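Local coordinates for protein chorismate synthase (PDB 1Q1L) that probably converts 5-enolpyruvylshikimate-3-phosphate to chorismate with the help of reduced FMN, the last step of the pathway to this branch-point compound, at residues C152-S165 with E364-L376. Sequence-based numbering, arbitrary orientation.
Sequences CKKFLSEFGIKIGS and EAMLAIVLADALL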
loop_
_atom_site.group_PDB
_atom_site.type_symbol
_atom_site.label_atom_id
_atom_site.label_comp_id
_atom_site.label_asym_id
_atom_site.label_seq_id
_atom_site.Cartn_x
_atom_site.Cartn_y
_atom_site.Cartn_z
ATOM N N CYS A 152 9.882 -8.837 -15.912
ATOM C CA CYS A 152 9.162 -9.851 -15.157
ATOM C C CYS A 152 9.129 -11.179 -15.901
ATOM O O CYS A 152 9.209 -12.242 -15.285
ATOM C CB CYS A 152 7.752 -9.359 -14.850
ATOM S SG CYS A 152 7.771 -7.890 -13.797
ATOM N N LYS A 153 9.024 -11.123 -17.225
ATOM C CA LYS A 153 9.027 -12.350 -18.021
ATOM C C LYS A 153 10.375 -13.044 -17.872
ATOM O O LYS A 153 10.437 -14.259 -17.702
ATOM C CB LYS A 153 8.799 -12.053 -19.502
ATOM C CG LYS A 153 7.375 -11.720 -19.895
ATOM C CD LYS A 153 7.262 -11.676 -21.415
ATOM C CE LYS A 153 5.852 -11.360 -21.872
ATOM N NZ LYS A 153 5.764 -11.319 -23.360
ATOM N N LYS A 154 11.461 -12.281 -17.955
ATOM C CA LYS A 154 12.788 -12.874 -17.812
ATOM C C LYS A 154 12.866 -13.570 -16.458
ATOM O O LYS A 154 13.345 -14.700 -16.346
ATOM C CB LYS A 154 13.877 -11.804 -17.916
ATOM C CG LYS A 154 15.291 -12.379 -17.879
ATOM C CD LYS A 154 15.472 -13.451 -18.961
ATOM C CE LYS A 154 16.802 -14.189 -18.816
ATOM N NZ LYS A 154 17.970 -13.280 -18.982
ATOM N N PHE A 155 12.384 -12.889 -15.427
ATOM C CA PHE A 155 12.380 -13.453 -14.080
ATOM C C PHE A 155 11.614 -14.784 -14.040
ATOM O O PHE A 155 12.103 -15.782 -13.510
ATOM C CB PHE A 155 11.743 -12.458 -13.100
ATOM C CG PHE A 155 11.501 -13.031 -11.731
ATOM C CD1 PHE A 155 12.567 -13.355 -10.894
ATOM C CD2 PHE A 155 10.202 -13.288 -11.296
ATOM C CE1 PHE A 155 12.340 -13.930 -9.642
ATOM C CE2 PHE A 155 9.965 -13.860 -10.050
ATOM C CZ PHE A 155 11.036 -14.184 -9.219
ATOM N N LEU A 156 10.417 -14.791 -14.615
ATOM C CA LEU A 156 9.562 -15.979 -14.634
ATOM C C LEU A 156 10.141 -17.155 -15.408
ATOM O O LEU A 156 9.943 -18.315 -15.035
ATOM C CB LEU A 156 8.198 -15.642 -15.233
ATOM C CG LEU A 156 7.239 -14.791 -14.410
ATOM C CD1 LEU A 156 6.006 -14.473 -15.247
ATOM C CD2 LEU A 156 6.854 -15.531 -13.138
ATOM N N SER A 157 10.838 -16.855 -16.500
ATOM C CA SER A 157 11.432 -17.902 -17.316
ATOM C C SER A 157 12.489 -18.686 -16.550
ATOM O O SER A 157 12.764 -19.839 -16.882
ATOM C CB SER A 157 12.039 -17.301 -18.589
ATOM O OG SER A 157 13.044 -16.358 -18.279
ATOM N N GLU A 158 13.080 -18.075 -15.527
ATOM C CA GLU A 158 14.102 -18.755 -14.734
ATOM C C GLU A 158 13.480 -19.927 -13.990
ATOM O O GLU A 158 14.186 -20.835 -13.535
ATOM C CB GLU A 158 14.733 -17.800 -13.711
ATOM C CG GLU A 158 15.496 -16.627 -14.304
ATOM C CD GLU A 158 16.708 -17.053 -15.111
ATOM O OE1 GLU A 158 17.452 -17.948 -14.652
ATOM O OE2 GLU A 158 16.925 -16.485 -16.200
ATOM N N PHE A 159 12.159 -19.901 -13.846
ATOM C CA PHE A 159 11.464 -20.978 -13.154
ATOM C C PHE A 159 10.728 -21.846 -14.168
ATOM O O PHE A 159 9.925 -22.692 -13.799
ATOM C CB PHE A 159 10.468 -20.415 -12.141
ATOM C CG PHE A 159 11.075 -19.441 -11.175
ATOM C CD1 PHE A 159 11.180 -18.095 -11.500
ATOM C CD2 PHE A 159 11.588 -19.879 -9.956
ATOM C CE1 PHE A 159 11.792 -17.195 -10.626
ATOM C CE2 PHE A 159 12.201 -18.992 -9.077
ATOM C CZ PHE A 159 12.303 -17.644 -9.414
ATOM N N GLY A 160 11.005 -21.621 -15.448
ATOM C CA GLY A 160 10.357 -22.400 -16.488
ATOM C C GLY A 160 8.954 -21.932 -16.818
ATOM O O GLY A 160 8.233 -22.596 -17.572
ATOM N N ILE A 161 8.567 -20.782 -16.267
ATOM C CA ILE A 161 7.236 -20.225 -16.503
ATOM C C ILE A 161 7.233 -19.429 -17.810
ATOM O O ILE A 161 7.982 -18.467 -17.978
ATOM C CB ILE A 161 6.785 -19.344 -15.303
ATOM C CG1 ILE A 161 6.527 -20.241 -14.080
ATOM C CG2 ILE A 161 5.544 -18.540 -15.666
ATOM C CD1 ILE A 161 6.248 -19.495 -12.785
ATOM N N LYS A 162 6.385 -19.856 -18.739
ATOM C CA LYS A 162 6.277 -19.182 -20.106
ATOM C C LYS A 162 4.853 -18.406 -20.298
ATOM O O LYS A 162 3.718 -18.964 -19.950
ATOM C CB LYS A 162 6.509 -20.333 -21.357
ATOM C CG LYS A 162 8.056 -21.308 -21.208
ATOM C CD LYS A 162 8.131 -22.682 -22.439
ATOM C CE LYS A 162 9.545 -23.823 -22.110
ATOM N NZ LYS A 162 9.531 -24.464 -20.519
ATOM N N ILE A 163 4.929 -17.194 -20.830
ATOM C CA ILE A 163 3.747 -16.403 -21.061
ATOM C C ILE A 163 3.646 -16.155 -22.557
ATOM O O ILE A 163 4.651 -15.918 -23.224
ATOM C CB ILE A 163 3.822 -15.086 -20.264
ATOM C CG1 ILE A 163 3.689 -15.419 -18.768
ATOM C CG2 ILE A 163 2.765 -14.126 -20.740
ATOM C CD1 ILE A 163 3.574 -14.236 -17.860
ATOM N N GLY A 164 2.433 -16.245 -23.089
ATOM C CA GLY A 164 2.242 -16.027 -24.506
ATOM C C GLY A 164 0.814 -15.630 -24.756
ATOM O O GLY A 164 0.022 -15.563 -23.814
ATOM N N SER A 165 0.476 -15.382 -26.020
ATOM C CA SER A 165 -0.875 -14.983 -26.377
ATOM C C SER A 165 -1.102 -15.063 -27.883
ATOM O O SER A 165 -0.203 -15.401 -28.651
ATOM C CB SER A 165 -1.137 -13.549 -25.913
ATOM O OG SER A 165 -0.326 -12.635 -26.630
ATOM N N GLU A 364 0.316 -9.737 -22.326
ATOM C CA GLU A 364 1.333 -10.669 -21.869
ATOM C C GLU A 364 2.159 -9.991 -20.780
ATOM O O GLU A 364 2.495 -10.597 -19.769
ATOM C CB GLU A 364 2.257 -11.062 -23.020
ATOM C CG GLU A 364 1.623 -11.885 -24.121
ATOM C CD GLU A 364 2.583 -12.109 -25.283
ATOM O OE1 GLU A 364 3.810 -11.949 -25.077
ATOM O OE2 GLU A 364 2.109 -12.450 -26.391
ATOM N N ALA A 365 2.490 -8.727 -21.010
ATOM C CA ALA A 365 3.272 -7.951 -20.052
ATOM C C ALA A 365 2.552 -7.839 -18.707
ATOM O O ALA A 365 3.159 -8.022 -17.656
ATOM C CB ALA A 365 3.539 -6.564 -20.619
HETATM N N MSE A 366 1.259 -7.534 -18.743
HETATM C CA MSE A 366 0.476 -7.391 -17.514
HETATM C C MSE A 366 0.385 -8.704 -16.739
HETATM O O MSE A 366 0.504 -8.725 -15.509
HETATM C CB MSE A 366 -0.926 -6.864 -17.834
HETATM C CG MSE A 366 -0.935 -5.459 -18.434
HETATM SE SE MSE A 366 0.164 -4.187 -17.437
HETATM C CE MSE A 366 -0.760 -4.269 -15.747
ATOM N N LEU A 367 0.181 -9.802 -17.457
ATOM C CA LEU A 367 0.103 -11.107 -16.826
ATOM C C LEU A 367 1.444 -11.490 -16.199
ATOM O O LEU A 367 1.480 -12.092 -15.133
ATOM C CB LEU A 367 -0.307 -12.178 -17.840
ATOM C CG LEU A 367 -0.397 -13.579 -17.221
ATOM C CD1 LEU A 367 -1.423 -13.559 -16.079
ATOM C CD2 LEU A 367 -0.803 -14.606 -18.287
ATOM N N ALA A 368 2.544 -11.151 -16.866
ATOM C CA ALA A 368 3.866 -11.471 -16.346
ATOM C C ALA A 368 4.143 -10.687 -15.057
ATOM O O ALA A 368 4.792 -11.187 -14.140
ATOM C CB ALA A 368 4.936 -11.159 -17.398
ATOM N N ILE A 369 3.642 -9.461 -14.992
ATOM C CA ILE A 369 3.841 -8.632 -13.807
ATOM C C ILE A 369 3.071 -9.209 -12.621
ATOM O O ILE A 369 3.605 -9.332 -11.516
ATOM C CB ILE A 369 3.387 -7.184 -14.076
ATOM C CG1 ILE A 369 4.324 -6.545 -15.113
ATOM C CG2 ILE A 369 3.421 -6.359 -12.774
ATOM C CD1 ILE A 369 3.922 -5.148 -15.525
ATOM N N VAL A 370 1.818 -9.578 -12.860
ATOM C CA VAL A 370 0.979 -10.144 -11.812
ATOM C C VAL A 370 1.559 -11.454 -11.305
ATOM O O VAL A 370 1.644 -11.685 -10.095
ATOM C CB VAL A 370 -0.466 -10.391 -12.328
ATOM C CG1 VAL A 370 -1.308 -11.080 -11.253
ATOM C CG2 VAL A 370 -1.109 -9.068 -12.695
ATOM N N LEU A 371 1.982 -12.310 -12.230
ATOM C CA LEU A 371 2.522 -13.601 -11.844
ATOM C C LEU A 371 3.867 -13.501 -11.151
ATOM O O LEU A 371 4.116 -14.237 -10.193
ATOM C CB LEU A 371 2.613 -14.527 -13.058
ATOM C CG LEU A 371 1.247 -14.871 -13.674
ATOM C CD1 LEU A 371 1.422 -15.922 -14.762
ATOM C CD2 LEU A 371 0.310 -15.408 -12.594
ATOM N N ALA A 372 4.733 -12.608 -11.628
ATOM C CA ALA A 372 6.044 -12.434 -11.010
ATOM C C ALA A 372 5.818 -11.931 -9.591
ATOM O O ALA A 372 6.470 -12.379 -8.644
ATOM C CB ALA A 372 6.888 -11.422 -11.805
ATOM N N ASP A 373 4.888 -10.994 -9.453
ATOM C CA ASP A 373 4.547 -10.433 -8.153
ATOM C C ASP A 373 4.039 -11.534 -7.210
ATOM O O ASP A 373 4.504 -11.665 -6.070
ATOM C CB ASP A 373 3.467 -9.364 -8.322
ATOM C CG ASP A 373 3.098 -8.699 -7.010
ATOM O OD1 ASP A 373 4.001 -8.113 -6.379
ATOM O OD2 ASP A 373 1.913 -8.762 -6.612
ATOM N N ALA A 374 3.091 -12.327 -7.698
ATOM C CA ALA A 374 2.504 -13.409 -6.909
ATOM C C ALA A 374 3.513 -14.504 -6.574
ATOM O O ALA A 374 3.407 -15.149 -5.538
ATOM C CB ALA A 374 1.321 -14.015 -7.657
ATOM N N LEU A 375 4.482 -14.727 -7.456
ATOM C CA LEU A 375 5.476 -15.751 -7.200
ATOM C C LEU A 375 6.422 -15.260 -6.104
ATOM O O LEU A 375 6.750 -16.000 -5.182
ATOM C CB LEU A 375 6.250 -16.081 -8.476
ATOM C CG LEU A 375 7.201 -17.279 -8.361
ATOM C CD1 LEU A 375 6.441 -18.504 -7.881
ATOM C CD2 LEU A 375 7.854 -17.545 -9.710
ATOM N N LEU A 376 6.840 -14.002 -6.195
ATOM C CA LEU A 376 7.735 -13.437 -5.189
ATOM C C LEU A 376 7.044 -13.348 -3.833
ATOM O O LEU A 376 7.687 -13.497 -2.797
ATOM C CB LEU A 376 8.220 -12.057 -5.636
ATOM C CG LEU A 376 9.282 -12.101 -6.738
ATOM C CD1 LEU A 376 9.468 -10.712 -7.345
ATOM C CD2 LEU A 376 10.596 -12.626 -6.150
#
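In the beta-alpha-beta sandwich of chorismate synthase, a helix-turn-strand unit, 152-165, packs on buried helix 364-376, the helix axes crossing at 53°. Leu156 is a knob among Ala368, Leu371, Ala372 and Leu375. Ala372 CB meets Cys152 CB and Phe155 CD2, each at 3.8 Å. A chi1 of 171° sets Phe155 CG opposite the backbone N and carries the ring to Leu376, whose CD2 comes within 3.5 Å of Phe155 CZ. A Schellman motif with Gly160 at C' closes the first helix; there Leu375 CD2 makes a CH-pi contact 4.0 Å from the Phe159 ring centroid. Ile163 CD1 lies 4.1 Å from Leu371 CD1. At the other end, extended Lys153 bridges to Glu364, NZ to OE1 2.7 Å, using the anti lone pair of OE1. The bond from Ser165 OG to Glu364 OE2 is doubtful, the place of OG being insecure. Arg46 also pairs with Glu364 OE1, and Lys153 with Glu43. With an alanine at Glu364, Arg46 and Lys153 would probably lose their shared carboxylate, leaving Lys153 to Glu43. Strand 162-165, roughly antiparallel to helix 364-376, pairs with strand 229-236, on which Leu367 and Leu371 rest; helix 384-399 covers Phe155 and Phe159, helix 252-261 Met366 and Val370.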